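Member of DUF4221 family (Bacteroides vulgatus, PDB 3S9J) is of unknown function but folds as a six-bladed beta-propeller of the DUF4221 family. Local coordinates at residues Thr164-Ser169 against Ile180-Pro185; Glu209-Cys214 against Leu222-Asp227; Arg148-Lys153 against Gly197-Ser202. All coordinates share one frame; numbering follows the deposited sequence. Where two conformers were deposited one is given.

In the fold
The three contacts sit where two consecutive four-stranded blades of the propeller meet. Contact 1 pairs the last two strands of one blade, contact 2 the two middle strands of the next, and their centres lie about 13 Å apart. The selenium atoms of Met-166 and Met-223, 3.7 Å from each other, join the two hairpins in the space between the sheets. Contact 3, centred about 10 Å from contact 1, lies beside them: Met-166 CE reaches Phe-201 CZ at 3.6 Å. Contacts 2 and 3 are about 18 Å apart, yet both reach one sheet, in which strands 201-206 and 211-216 are neighbours. No active site is known; a glycerol and a formic acid, probably from the crystallisation liquor, sit at contact 3.

Contact 1 of 3, residues Thr164-Ser169 against Ile180-Pro185; sequences THMFAS and IPIFYP
His-165 and Phe-183 both hold CG anti to their carbonyl carbon (chi1 -61° and -64°), which turns the ends of two side chains that start out away from the partner strand back toward each other, ring beside ring. The two residues form an antiparallel non-hydrogen-bonded pair between the third and fourth strands of a propeller blade. The rings run side by side without a true stack, their planes 38° apart: Phe-183 CE1 sits over one face of the imidazole, 3.4 Å from His-165 NE2. At its edge the imidazole brings CD2 within 3.1 Å of Ile-180 O. That same carbonyl accepts Ile-182 N in the inverse gamma turn centred on Pro-181, where the outer strand turns a corner.

Away from these rings, Met-166, present as selenomethionine, lays its CG over one face of the Tyr-184 ring, 3.7 Å from the centroid, a CH-pi contact; its selenium stands higher above the same ring. From there SE comes within 4.0 Å of Ile-182 CG2. The tyrosine is held from its edge as well, Thr-164 O lying in the ring plane near CD1 while Thr-164 CG2 touches CD1 at 3.6 Å; its OH is hydrogen-bonded to Gln-149 O.

Three backbone bonds tie the segments together. Tyr-184 N gives to Thr-164 O, and Met-166 N makes a nearly straight bond to Ile-182 O at 2.8 Å. Beyond the corner at Met-166, Phe-167 N is buried without a partner, whereas Phe-167 O receives Ile-180 N at 3.1 Å, the donor standing above the carbonyl plane.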
ATOM      1  N   THR A 164     -17.034  13.466  -3.133  1.00 32.27           N
ATOM      2  CA  THR A 164     -16.804  12.040  -2.948  1.00 31.54           C
ATOM      3  C   THR A 164     -15.778  11.844  -1.833  1.00 31.37           C
ATOM      4  O   THR A 164     -14.706  12.431  -1.858  1.00 28.49           O
ATOM      5  CB  THR A 164     -16.278  11.401  -4.288  1.00 33.30           C
ATOM      6  OG1 THR A 164     -17.264  11.584  -5.318  1.00 36.19           O
ATOM      7  CG2 THR A 164     -15.947   9.900  -4.124  1.00 30.13           C
ATOM      8  N   HIS A 165     -16.103  10.996  -0.858  1.00 28.80           N
ATOM      9  CA  HIS A 165     -15.239  10.793   0.290  1.00 30.61           C
ATOM     10  C   HIS A 165     -14.069   9.866  -0.060  1.00 28.89           C
ATOM     11  O   HIS A 165     -14.260   8.806  -0.666  1.00 29.57           O
ATOM     12  CB  HIS A 165     -16.010  10.141   1.439  1.00 29.22           C
ATOM     13  CG  HIS A 165     -17.159  10.950   1.935  1.00 31.13           C
ATOM     14  ND1 HIS A 165     -18.444  10.809   1.445  1.00 34.82           N
ATOM     15  CD2 HIS A 165     -17.219  11.911   2.881  1.00 29.62           C
ATOM     16  CE1 HIS A 165     -19.247  11.649   2.080  1.00 36.12           C
ATOM     17  NE2 HIS A 165     -18.532  12.329   2.958  1.00 31.96           N
HETATM   18  N   MSE A 166     -12.887  10.245   0.406  1.00 26.78           N
HETATM   19  CA  MSE A 166     -11.692   9.431   0.285  1.00 25.16           C
HETATM   20  C   MSE A 166     -11.577   8.309   1.322  1.00 26.64           C
HETATM   21  O   MSE A 166     -10.866   7.357   1.084  1.00 26.06           O
HETATM   22  CB  MSE A 166     -10.434  10.288   0.353  1.00 26.36           C
HETATM   23  CG  MSE A 166     -10.158  11.094  -0.954  1.00 28.63           C
HETATM   24 SE   MSE A 166      -8.665  12.300  -0.751  0.75 24.07          SE
HETATM   25  CE  MSE A 166      -7.356  10.992  -0.558  1.00 29.11           C
ATOM     26  N   PHE A 167     -12.212   8.479   2.495  1.00 24.71           N
ATOM     27  CA  PHE A 167     -12.129   7.520   3.576  1.00 22.54           C
ATOM     28  C   PHE A 167     -13.469   7.305   4.254  1.00 24.42           C
ATOM     29  O   PHE A 167     -14.338   8.181   4.232  1.00 26.55           O
ATOM     30  CB  PHE A 167     -11.146   8.022   4.634  1.00 24.53           C
ATOM     31  CG  PHE A 167      -9.717   7.985   4.182  1.00 25.82           C
ATOM     32  CD1 PHE A 167      -8.945   6.842   4.381  1.00 30.16           C
ATOM     33  CD2 PHE A 167      -9.146   9.076   3.550  1.00 31.41           C
ATOM     34  CE1 PHE A 167      -7.625   6.806   3.967  1.00 29.14           C
ATOM     35  CE2 PHE A 167      -7.833   9.029   3.123  1.00 29.34           C
ATOM     36  CZ  PHE A 167      -7.081   7.901   3.333  1.00 27.67           C
ATOM     37  N   ALA A 168     -13.613   6.132   4.839  1.00 24.34           N
ATOM     38  CA  ALA A 168     -14.706   5.807   5.737  1.00 26.14           C
ATOM     39  C   ALA A 168     -14.106   5.057   6.904  1.00 24.11           C
ATOM     40  O   ALA A 168     -13.016   4.506   6.780  1.00 25.20           O
ATOM     41  CB  ALA A 168     -15.746   4.965   5.061  1.00 24.69           C
ATOM     42  N   SER A 169     -14.801   5.073   8.046  1.00 24.28           N
ATOM     43  CA  SER A 169     -14.333   4.319   9.210  1.00 25.68           C
ATOM     44  C   SER A 169     -15.431   3.398   9.683  1.00 25.43           C
ATOM     45  O   SER A 169     -16.597   3.635   9.409  1.00 25.31           O
ATOM     46  CB  SER A 169     -13.906   5.241  10.345  1.00 26.13           C
ATOM     47  OG  SER A 169     -15.039   5.894  10.932  1.00 28.36           O
ATOM     48  N   ILE A 180     -15.827   9.928   6.315  1.00 29.01           N
ATOM     49  CA  ILE A 180     -14.872  10.864   6.881  1.00 28.93           C
ATOM     50  C   ILE A 180     -14.818  12.073   5.940  1.00 30.48           C
ATOM     51  O   ILE A 180     -14.748  11.876   4.729  1.00 30.07           O
ATOM     52  CB  ILE A 180     -13.495  10.216   7.014  1.00 29.02           C
ATOM     53  CG1 ILE A 180     -13.623   8.897   7.819  1.00 29.11           C
ATOM     54  CG2 ILE A 180     -12.523  11.176   7.695  1.00 29.74           C
ATOM     55  CD1 ILE A 180     -14.313   9.047   9.186  1.00 29.01           C
ATOM     56  N   PRO A 181     -14.897  13.299   6.479  1.00 31.72           N
ATOM     57  CA  PRO A 181     -15.015  14.481   5.589  1.00 34.41           C
ATOM     58  C   PRO A 181     -13.672  14.932   4.962  1.00 34.21           C
ATOM     59  O   PRO A 181     -13.223  16.082   5.121  1.00 33.21           O
ATOM     60  CB  PRO A 181     -15.639  15.533   6.507  1.00 36.86           C
ATOM     61  CG  PRO A 181     -15.114  15.173   7.862  1.00 35.08           C
ATOM     62  CD  PRO A 181     -15.076  13.679   7.896  1.00 34.27           C
ATOM     63  N   ILE A 182     -13.055  13.993   4.251  1.00 32.73           N
ATOM     64  CA  ILE A 182     -11.853  14.189   3.456  1.00 31.91           C
ATOM     65  C   ILE A 182     -12.263  13.755   2.071  1.00 31.22           C
ATOM     66  O   ILE A 182     -12.605  12.589   1.864  1.00 30.20           O
ATOM     67  CB  ILE A 182     -10.702  13.300   3.932  1.00 31.93           C
ATOM     68  CG1 ILE A 182     -10.282  13.665   5.361  1.00 35.69           C
ATOM     69  CG2 ILE A 182      -9.457  13.411   2.979  1.00 31.01           C
ATOM     70  CD1 ILE A 182      -9.303  12.598   5.942  1.00 41.37           C
ATOM     71  N   PHE A 183     -12.260  14.702   1.144  1.00 31.04           N
ATOM     72  CA  PHE A 183     -12.856  14.520  -0.176  1.00 29.97           C
ATOM     73  C   PHE A 183     -11.771  14.451  -1.267  1.00 30.31           C
ATOM     74  O   PHE A 183     -10.674  14.971  -1.106  1.00 31.17           O
ATOM     75  CB  PHE A 183     -13.813  15.665  -0.453  1.00 31.85           C
ATOM     76  CG  PHE A 183     -14.988  15.691   0.497  1.00 30.88           C
ATOM     77  CD1 PHE A 183     -16.088  14.873   0.266  1.00 31.58           C
ATOM     78  CD2 PHE A 183     -14.962  16.469   1.643  1.00 35.87           C
ATOM     79  CE1 PHE A 183     -17.165  14.865   1.145  1.00 34.96           C
ATOM     80  CE2 PHE A 183     -16.040  16.467   2.521  1.00 36.75           C
ATOM     81  CZ  PHE A 183     -17.130  15.652   2.270  1.00 34.81           C
ATOM     82  N   TYR A 184     -12.109  13.831  -2.378  1.00 29.46           N
ATOM     83  CA  TYR A 184     -11.182  13.794  -3.498  1.00 29.24           C
ATOM     84  C   TYR A 184     -10.933  15.226  -3.989  1.00 31.31           C
ATOM     85  O   TYR A 184     -11.830  16.052  -3.998  1.00 33.04           O
ATOM     86  CB  TYR A 184     -11.744  12.954  -4.644  1.00 28.37           C
ATOM     87  CG  TYR A 184     -11.543  11.492  -4.481  1.00 27.02           C
ATOM     88  CD1 TYR A 184     -12.417  10.722  -3.715  1.00 25.08           C
ATOM     89  CD2 TYR A 184     -10.471  10.852  -5.093  1.00 25.15           C
ATOM     90  CE1 TYR A 184     -12.226   9.324  -3.553  1.00 27.44           C
ATOM     91  CE2 TYR A 184     -10.280   9.471  -4.939  1.00 26.98           C
ATOM     92  CZ  TYR A 184     -11.160   8.713  -4.185  1.00 26.37           C
ATOM     93  OH  TYR A 184     -10.951   7.345  -4.059  1.00 26.80           O
ATOM     94  N   PRO A 185      -9.691  15.529  -4.347  1.00 32.29           N
ATOM     95  CA  PRO A 185      -9.345  16.872  -4.776  1.00 33.81           C
ATOM     96  C   PRO A 185      -9.858  17.131  -6.200  1.00 33.33           C
ATOM     97  O   PRO A 185     -10.060  16.177  -6.971  1.00 32.80           O
ATOM     98  CB  PRO A 185      -7.815  16.875  -4.725  1.00 33.52           C
ATOM     99  CG  PRO A 185      -7.417  15.456  -4.917  1.00 34.39           C
ATOM    100  CD  PRO A 185      -8.518  14.639  -4.280  1.00 30.08           C
TER

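Contact 2 of 3, residues Glu209-Cys214 against Leu222-Asp227; sequences ESRLVC and LMVTDD
Strands 211-214 and 222-225 run antiparallel, their axes 4.7 Å apart and their directions 163° from each other, with Leu-212 facing Thr-225 and Cys-214 facing Met-223 as hydrogen-bonded pairs around the non-hydrogen-bonded pair Val-213 and Val-224. Each hydrogen-bonded pair exchanges two N-H to O bonds.

The side chains sort onto two faces. On one, Cys-214 SG meets the methyl CE of Met-223, a selenomethionine, at 3.7 Å, and Thr-225 CG2 lies 4.0 Å from Leu-212 CB; Thr-225 OG1 is hydrogen-bonded to the backbone, at His-230 O and Lys-229 N. On the other face Val-213 and Val-224 stand side by side, with Leu-222 CD1 reaching Val-213 CG1 at 4.0 Å. Phe-313 covers this valine pair from outside the hairpin.

At the open end of the hairpin Arg-211 carries the polar part of the contact. Its chain runs extended to CD and then bends at chi3 (-73°), bringing the guanidinium side-on to Asp-226: NE binds OD1 at 2.7 Å and NH2 binds OD2 at 3.0 Å. Both oxygens are met on their syn sides and close to the guanidinium plane, although the two flat groups are twisted by 35°. Arg-211 CG meanwhile rests 3.7 Å from Val-224 CG1. A leucine in place of Arg-211 would probably strand Asp-226 OD1 without its charged mate and let the carboxylate turn, with OD2 still drawn to its second partner, Arg-232.

Ser-210 and Arg-211 together face Asn-206 in a G1 beta bulge, next to the preceding strand; the hairpin itself forms the two middle strands of a four-stranded antiparallel blade, as in beta-propellers.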
ATOM      1  N   GLU A 209       2.312  11.943  15.324  1.00 36.96           N
ATOM      2  CA  GLU A 209       1.693  13.263  15.146  1.00 37.79           C
ATOM      3  C   GLU A 209       0.211  13.174  14.809  1.00 37.07           C
ATOM      4  O   GLU A 209      -0.406  14.204  14.553  1.00 39.94           O
ATOM      5  CB  GLU A 209       2.403  14.055  14.033  1.00 38.27           C
ATOM      6  CG  GLU A 209       3.886  14.274  14.244  1.00 39.68           C
ATOM      7  CD  GLU A 209       4.192  15.167  15.450  1.00 47.47           C
ATOM      8  OE1 GLU A 209       3.276  15.856  15.943  1.00 44.93           O
ATOM      9  OE2 GLU A 209       5.354  15.175  15.890  1.00 51.59           O
ATOM     10  N   SER A 210      -0.350  11.964  14.797  1.00 36.28           N
ATOM     11  CA  SER A 210      -1.754  11.746  14.421  1.00 36.66           C
ATOM     12  C   SER A 210      -2.046  12.402  13.071  1.00 35.59           C
ATOM     13  O   SER A 210      -2.933  13.264  12.924  1.00 36.09           O
ATOM     14  CB  SER A 210      -2.687  12.247  15.542  1.00 38.86           C
ATOM     15  OG  SER A 210      -2.627  11.323  16.610  1.00 38.61           O
ATOM     16  N   ARG A 211      -1.262  11.980  12.080  1.00 33.54           N
ATOM     17  CA  ARG A 211      -1.156  12.684  10.819  1.00 32.55           C
ATOM     18  C   ARG A 211      -1.289  11.701   9.646  1.00 31.37           C
ATOM     19  O   ARG A 211      -0.561  10.723   9.558  1.00 31.67           O
ATOM     20  CB  ARG A 211       0.197  13.414  10.773  1.00 33.01           C
ATOM     21  CG  ARG A 211       0.541  14.110   9.491  1.00 34.28           C
ATOM     22  CD  ARG A 211       1.790  14.965   9.661  1.00 36.21           C
ATOM     23  NE  ARG A 211       1.479  16.152  10.462  1.00 36.31           N
ATOM     24  CZ  ARG A 211       2.348  16.842  11.183  1.00 43.63           C
ATOM     25  NH1 ARG A 211       3.629  16.498  11.226  1.00 39.89           N
ATOM     26  NH2 ARG A 211       1.923  17.889  11.874  1.00 45.01           N
ATOM     27  N   LEU A 212      -2.217  12.020   8.752  1.00 31.14           N
ATOM     28  CA  LEU A 212      -2.511  11.235   7.568  1.00 28.06           C
ATOM     29  C   LEU A 212      -1.869  11.925   6.385  1.00 28.39           C
ATOM     30  O   LEU A 212      -2.014  13.132   6.215  1.00 27.87           O
ATOM     31  CB  LEU A 212      -4.000  11.185   7.336  1.00 29.57           C
ATOM     32  CG  LEU A 212      -4.518  10.502   6.065  1.00 27.12           C
ATOM     33  CD1 LEU A 212      -4.140   9.009   6.035  1.00 26.82           C
ATOM     34  CD2 LEU A 212      -6.048  10.691   5.991  1.00 30.20           C
ATOM     35  N   VAL A 213      -1.196  11.144   5.550  1.00 29.39           N
ATOM     36  CA  VAL A 213      -0.535  11.657   4.337  1.00 28.35           C
ATOM     37  C   VAL A 213      -1.012  10.783   3.172  1.00 26.72           C
ATOM     38  O   VAL A 213      -0.965   9.562   3.274  1.00 27.69           O
ATOM     39  CB  VAL A 213       1.006  11.591   4.462  1.00 28.87           C
ATOM     40  CG1 VAL A 213       1.682  12.201   3.192  1.00 28.41           C
ATOM     41  CG2 VAL A 213       1.465  12.282   5.777  1.00 37.06           C
ATOM     42  N   CYS A 214      -1.529  11.407   2.112  1.00 26.47           N
ATOM     43  CA  CYS A 214      -2.040  10.735   0.923  1.00 25.98           C
ATOM     44  C   CYS A 214      -1.310  11.259  -0.313  1.00 27.85           C
ATOM     45  O   CYS A 214      -1.143  12.471  -0.477  1.00 28.45           O
ATOM     46  CB  CYS A 214      -3.514  10.974   0.724  1.00 27.73           C
ATOM     47  SG  CYS A 214      -4.526  10.470   2.144  1.00 31.90           S
ATOM     48  N   LEU A 222       1.666  15.921  -2.220  1.00 31.07           N
ATOM     49  CA  LEU A 222       1.085  15.133  -1.131  1.00 31.36           C
ATOM     50  C   LEU A 222       0.045  15.944  -0.365  1.00 33.13           C
ATOM     51  O   LEU A 222       0.198  17.146  -0.157  1.00 33.95           O
ATOM     52  CB  LEU A 222       2.164  14.705  -0.137  1.00 32.14           C
ATOM     53  CG  LEU A 222       3.256  13.770  -0.635  1.00 31.31           C
ATOM     54  CD1 LEU A 222       4.316  13.598   0.473  1.00 30.83           C
ATOM     55  CD2 LEU A 222       2.629  12.415  -1.069  1.00 29.52           C
HETATM   56  N   MSE A 223      -0.982  15.239   0.104  1.00 33.03           N
HETATM   57  CA  MSE A 223      -2.073  15.804   0.877  1.00 33.96           C
HETATM   58  C   MSE A 223      -1.885  15.356   2.309  1.00 32.72           C
HETATM   59  O   MSE A 223      -1.643  14.167   2.570  1.00 31.14           O
HETATM   60  CB  MSE A 223      -3.379  15.230   0.336  1.00 35.23           C
HETATM   61  CG  MSE A 223      -4.614  15.915   0.782  1.00 42.23           C
HETATM   62 SE   MSE A 223      -6.120  14.787   0.313  0.75 39.06          SE
HETATM   63  CE  MSE A 223      -6.158  13.794   1.949  1.00 32.44           C
ATOM     64  N   VAL A 224      -1.984  16.302   3.243  1.00 32.97           N
ATOM     65  CA  VAL A 224      -1.738  16.021   4.652  1.00 31.24           C
ATOM     66  C   VAL A 224      -2.849  16.610   5.507  1.00 33.77           C
ATOM     67  O   VAL A 224      -3.309  17.720   5.261  1.00 33.76           O
ATOM     68  CB  VAL A 224      -0.380  16.596   5.112  1.00 32.66           C
ATOM     69  CG1 VAL A 224      -0.138  16.359   6.638  1.00 34.41           C
ATOM     70  CG2 VAL A 224       0.766  16.067   4.245  1.00 32.07           C
ATOM     71  N   THR A 225      -3.281  15.860   6.515  1.00 32.75           N
ATOM     72  CA  THR A 225      -4.238  16.371   7.481  1.00 34.30           C
ATOM     73  C   THR A 225      -3.959  15.795   8.864  1.00 33.77           C
ATOM     74  O   THR A 225      -3.634  14.632   8.994  1.00 34.13           O
ATOM     75  CB  THR A 225      -5.716  16.085   7.080  1.00 35.26           C
ATOM     76  OG1 THR A 225      -6.603  16.665   8.061  1.00 35.37           O
ATOM     77  CG2 THR A 225      -5.975  14.641   6.952  1.00 31.61           C
ATOM     78  N   ASP A 226      -4.072  16.644   9.877  1.00 36.21           N
ATOM     79  CA  ASP A 226      -3.866  16.272  11.289  1.00 38.60           C
ATOM     80  C   ASP A 226      -5.160  16.110  12.090  1.00 40.20           C
ATOM     81  O   ASP A 226      -5.112  15.679  13.256  1.00 41.40           O
ATOM     82  CB  ASP A 226      -3.017  17.344  11.985  1.00 42.05           C
ATOM     83  CG  ASP A 226      -1.641  17.458  11.403  1.00 45.45           C
ATOM     84  OD1 ASP A 226      -1.174  16.499  10.756  1.00 46.81           O
ATOM     85  OD2 ASP A 226      -1.012  18.498  11.600  1.00 46.93           O
ATOM     86  N   ASP A 227      -6.291  16.500  11.505  1.00 38.92           N
ATOM     87  CA  ASP A 227      -7.594  16.427  12.190  1.00 39.71           C
ATOM     88  C   ASP A 227      -8.665  15.744  11.321  1.00 38.89           C
ATOM     89  O   ASP A 227      -9.850  15.848  11.599  1.00 38.40           O
ATOM     90  CB  ASP A 227      -8.049  17.821  12.632  1.00 41.45           C
ATOM     91  CG  ASP A 227      -8.274  18.783  11.468  1.00 42.77           C
ATOM     92  OD1 ASP A 227      -7.967  18.448  10.298  1.00 40.00           O
ATOM     93  OD2 ASP A 227      -8.764  19.894  11.740  1.00 45.68           O
TER
HETATM   94  O   HOH W   1      -2.889  15.495  14.845  1.00 44.20           O

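Contact 3 of 3, residues Arg148-Lys153 against Gly197-Ser202; sequences RQEILK and GGYGFS. With GOL (glycerol), chain R; FMT (formic acid), chain F.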
ATOM      1  N   ARG A 148      -9.540   3.436   2.784  1.00 25.13           N
ATOM      2  CA  ARG A 148      -9.805   4.158   1.549  1.00 24.89           C
ATOM      3  C   ARG A 148     -11.171   3.807   1.015  1.00 24.64           C
ATOM      4  O   ARG A 148     -11.632   2.662   1.128  1.00 26.46           O
ATOM      5  CB  ARG A 148      -8.731   3.790   0.503  1.00 25.49           C
ATOM      6  CG  ARG A 148      -9.006   4.202  -0.907  1.00 30.33           C
ATOM      7  CD  ARG A 148      -7.760   3.977  -1.776  1.00 32.62           C
ATOM      8  NE  ARG A 148      -8.072   4.124  -3.189  1.00 37.52           N
ATOM      9  CZ  ARG A 148      -8.528   3.169  -3.993  1.00 43.42           C
ATOM     10  NH1 ARG A 148      -8.757   1.936  -3.551  1.00 48.36           N
ATOM     11  NH2 ARG A 148      -8.780   3.475  -5.266  1.00 40.54           N
ATOM     12  N   GLN A 149     -11.797   4.779   0.368  1.00 26.02           N
ATOM     13  CA  GLN A 149     -13.035   4.545  -0.344  1.00 27.11           C
ATOM     14  C   GLN A 149     -12.893   4.954  -1.829  1.00 30.63           C
ATOM     15  O   GLN A 149     -12.208   5.928  -2.151  1.00 27.92           O
ATOM     16  CB  GLN A 149     -14.170   5.311   0.324  1.00 27.54           C
ATOM     17  CG  GLN A 149     -14.517   4.698   1.673  1.00 25.72           C
ATOM     18  CD  GLN A 149     -15.229   3.377   1.535  1.00 31.97           C
ATOM     19  OE1 GLN A 149     -16.430   3.331   1.243  1.00 37.12           O
ATOM     20  NE2 GLN A 149     -14.513   2.299   1.749  1.00 34.47           N
ATOM     21  N   GLU A 150     -13.520   4.149  -2.686  1.00 34.57           N
ATOM     22  CA  GLU A 150     -13.500   4.399  -4.130  0.60 38.83           C
ATOM     23  C   GLU A 150     -14.753   5.208  -4.537  1.00 39.57           C
ATOM     24  O   GLU A 150     -15.612   5.521  -3.697  1.00 39.73           O
ATOM     25  CB  GLU A 150     -13.355   3.058  -4.891  0.60 38.80           C
ATOM     26  CG  GLU A 150     -11.974   2.357  -4.676  0.60 38.19           C
ATOM     27  CD  GLU A 150     -11.785   1.098  -5.522  0.60 40.38           C
ATOM     28  OE1 GLU A 150     -12.682   0.817  -6.340  0.60 50.67           O
ATOM     29  OE2 GLU A 150     -10.752   0.380  -5.379  0.60 34.18           O
ATOM     30  N   ILE A 151     -14.845   5.592  -5.815  1.00 40.06           N
ATOM     31  CA  ILE A 151     -15.992   6.366  -6.300  1.00 41.91           C
ATOM     32  C   ILE A 151     -17.318   5.568  -6.297  1.00 45.02           C
ATOM     33  O   ILE A 151     -17.317   4.365  -6.459  1.00 45.89           O
ATOM     34  CB  ILE A 151     -15.719   6.952  -7.712  1.00 42.54           C
ATOM     35  CG1 ILE A 151     -15.472   5.824  -8.719  1.00 41.48           C
ATOM     36  CG2 ILE A 151     -14.524   7.905  -7.637  1.00 37.29           C
ATOM     37  CD1 ILE A 151     -15.322   6.270 -10.164  1.00 42.82           C
ATOM     38  N   LEU A 152     -18.438   6.256  -6.119  1.00 51.54           N
ATOM     39  CA  LEU A 152     -19.729   5.584  -5.902  1.00 55.33           C
ATOM     40  C   LEU A 152     -20.609   5.557  -7.148  1.00 56.05           C
ATOM     41  O   LEU A 152     -21.757   5.113  -7.105  1.00 57.38           O
ATOM     42  CB  LEU A 152     -20.480   6.240  -4.736  1.00 57.57           C
ATOM     43  CG  LEU A 152     -19.917   5.973  -3.326  1.00 60.69           C
ATOM     44  CD1 LEU A 152     -20.827   6.643  -2.277  1.00 62.78           C
ATOM     45  CD2 LEU A 152     -19.714   4.450  -3.047  1.00 59.02           C
ATOM     46  N   LYS A 153     -20.070   6.033  -8.258  1.00 55.57           N
ATOM     47  CA  LYS A 153     -20.794   5.991  -9.514  1.00 56.45           C
ATOM     48  C   LYS A 153     -19.785   6.011 -10.639  1.00 54.86           C
ATOM     49  O   LYS A 153     -18.761   6.680 -10.529  1.00 53.61           O
ATOM     50  CB  LYS A 153     -21.775   7.154  -9.613  1.00 60.01           C
ATOM     51  CG  LYS A 153     -21.167   8.535  -9.767  1.00 59.61           C
ATOM     52  CD  LYS A 153     -22.267   9.531 -10.031  1.00 61.15           C
ATOM     53  CE  LYS A 153     -21.743  10.854 -10.538  1.00 65.69           C
ATOM     54  NZ  LYS A 153     -22.744  11.587 -11.371  1.00 59.33           N
ATOM     55  N   GLY A 197      -9.285   3.781 -14.683  1.00 35.23           N
ATOM     56  CA  GLY A 197      -8.405   3.943 -13.487  1.00 30.49           C
ATOM     57  C   GLY A 197      -7.879   5.364 -13.514  1.00 29.22           C
ATOM     58  O   GLY A 197      -8.403   6.195 -14.264  1.00 32.34           O
ATOM     59  N   GLY A 198      -6.827   5.649 -12.745  1.00 26.20           N
ATOM     60  CA  GLY A 198      -6.169   6.962 -12.806  1.00 25.48           C
ATOM     61  C   GLY A 198      -6.359   7.817 -11.562  1.00 26.77           C
ATOM     62  O   GLY A 198      -5.696   8.828 -11.395  1.00 26.79           O
ATOM     63  N   TYR A 199      -7.255   7.398 -10.662  1.00 24.92           N
ATOM     64  CA  TYR A 199      -7.552   8.200  -9.466  1.00 25.95           C
ATOM     65  C   TYR A 199      -7.073   7.523  -8.181  1.00 24.80           C
ATOM     66  O   TYR A 199      -7.465   7.911  -7.096  1.00 25.52           O
ATOM     67  CB  TYR A 199      -9.043   8.549  -9.371  1.00 27.25           C
ATOM     68  CG  TYR A 199      -9.968   7.377  -9.267  1.00 29.31           C
ATOM     69  CD1 TYR A 199     -10.439   6.740 -10.402  1.00 32.94           C
ATOM     70  CD2 TYR A 199     -10.395   6.906  -8.026  1.00 33.36           C
ATOM     71  CE1 TYR A 199     -11.289   5.651 -10.323  1.00 39.93           C
ATOM     72  CE2 TYR A 199     -11.246   5.807  -7.940  1.00 34.75           C
ATOM     73  CZ  TYR A 199     -11.688   5.186  -9.100  1.00 43.70           C
ATOM     74  OH  TYR A 199     -12.537   4.103  -9.069  1.00 54.65           O
ATOM     75  N   GLY A 200      -6.169   6.567  -8.316  1.00 23.16           N
ATOM     76  CA  GLY A 200      -5.634   5.861  -7.177  1.00 25.01           C
ATOM     77  C   GLY A 200      -4.744   6.724  -6.317  1.00 24.19           C
ATOM     78  O   GLY A 200      -4.127   7.709  -6.790  1.00 23.17           O
ATOM     79  N   PHE A 201      -4.633   6.325  -5.056  1.00 22.64           N
ATOM     80  CA  PHE A 201      -3.677   6.940  -4.150  1.00 22.79           C
ATOM     81  C   PHE A 201      -3.155   5.951  -3.140  1.00 21.72           C
ATOM     82  O   PHE A 201      -3.821   4.967  -2.823  1.00 23.94           O
ATOM     83  CB  PHE A 201      -4.254   8.157  -3.416  1.00 26.95           C
ATOM     84  CG  PHE A 201      -5.387   7.853  -2.455  1.00 24.94           C
ATOM     85  CD1 PHE A 201      -6.704   7.830  -2.890  1.00 22.33           C
ATOM     86  CD2 PHE A 201      -5.135   7.687  -1.102  1.00 25.75           C
ATOM     87  CE1 PHE A 201      -7.752   7.612  -2.003  1.00 26.58           C
ATOM     88  CE2 PHE A 201      -6.181   7.464  -0.202  1.00 26.06           C
ATOM     89  CZ  PHE A 201      -7.477   7.409  -0.652  1.00 25.99           C
ATOM     90  N   SER A 202      -1.959   6.232  -2.643  1.00 21.94           N
ATOM     91  CA  SER A 202      -1.365   5.537  -1.517  1.00 22.61           C
ATOM     92  C   SER A 202      -1.458   6.453  -0.314  1.00 22.23           C
ATOM     93  O   SER A 202      -1.601   7.673  -0.443  1.00 25.64           O
ATOM     94  CB  SER A 202       0.097   5.182  -1.858  1.00 22.25           C
ATOM     95  OG  SER A 202       0.827   4.631  -0.754  1.00 22.36           O
TER
HETATM   96  C1  GOL R 416      -9.497   1.957  -9.667  1.00 65.36           C
HETATM   97  O1  GOL R 416     -10.090   0.812  -9.096  1.00 68.41           O
HETATM   98  C2  GOL R 416      -8.200   2.322  -8.934  1.00 59.28           C
HETATM   99  O2  GOL R 416      -8.144   1.807  -7.610  1.00 59.10           O
HETATM  100  C3  GOL R 416      -8.069   3.842  -8.877  1.00 50.12           C
HETATM  101  O3  GOL R 416      -8.080   4.425 -10.177  1.00 35.70           O
HETATM  102  C   FMT F 404      -4.792   4.069 -10.534  1.00 34.50           C
HETATM  103  O1  FMT F 404      -5.627   3.492 -11.227  1.00 36.26           O
HETATM  104  O2  FMT F 404      -4.682   5.290 -10.506  1.00 29.49           O
HETATM  105  O   HOH W   2      -8.576   6.230  -5.157  1.00 27.99           O
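Arg-148 NH2 is shared between two acceptors: water 2 at 2.8 Å and, by a weak bond, O2 of a glycerol at 2.9 Å. The water in turn donates to Tyr-199 O at 2.8 Å, bridging the segments where the guanidinium does not reach the backbone itself. Behind this head group the arginine chain runs extended as far as NE, CG anti to the backbone N (chi1 167°), and slides across Phe-201. Its CD lies over one face of that ring, 3.9 Å from the centroid, in a CH-pi contact. NH1 also forms a salt bridge with Glu-150 OE2, though Glu-150 was modelled in two conformers, so this link is doubtful.

Tyr-199 is sandwiched. Ile-151 CG2 lies over one ring face and glycerol O3 over the opposite one, while Ile-151 CG1 comes within 3.4 Å of the phenolic OH. The same glycerol oxygen accepts Tyr-199 N. Next to it, a formic acid receives Gly-198 N on O1 and Gly-200 N on O2, each at 2.9 Å.

Arginine, backbone N-H groups and an aromatic face thus surround the two small molecules where the blades meet. Both guests probably come from the crystallisation liquor, but their positions are consistent with a pocket able to receive hydroxyl-bearing or anionic groups.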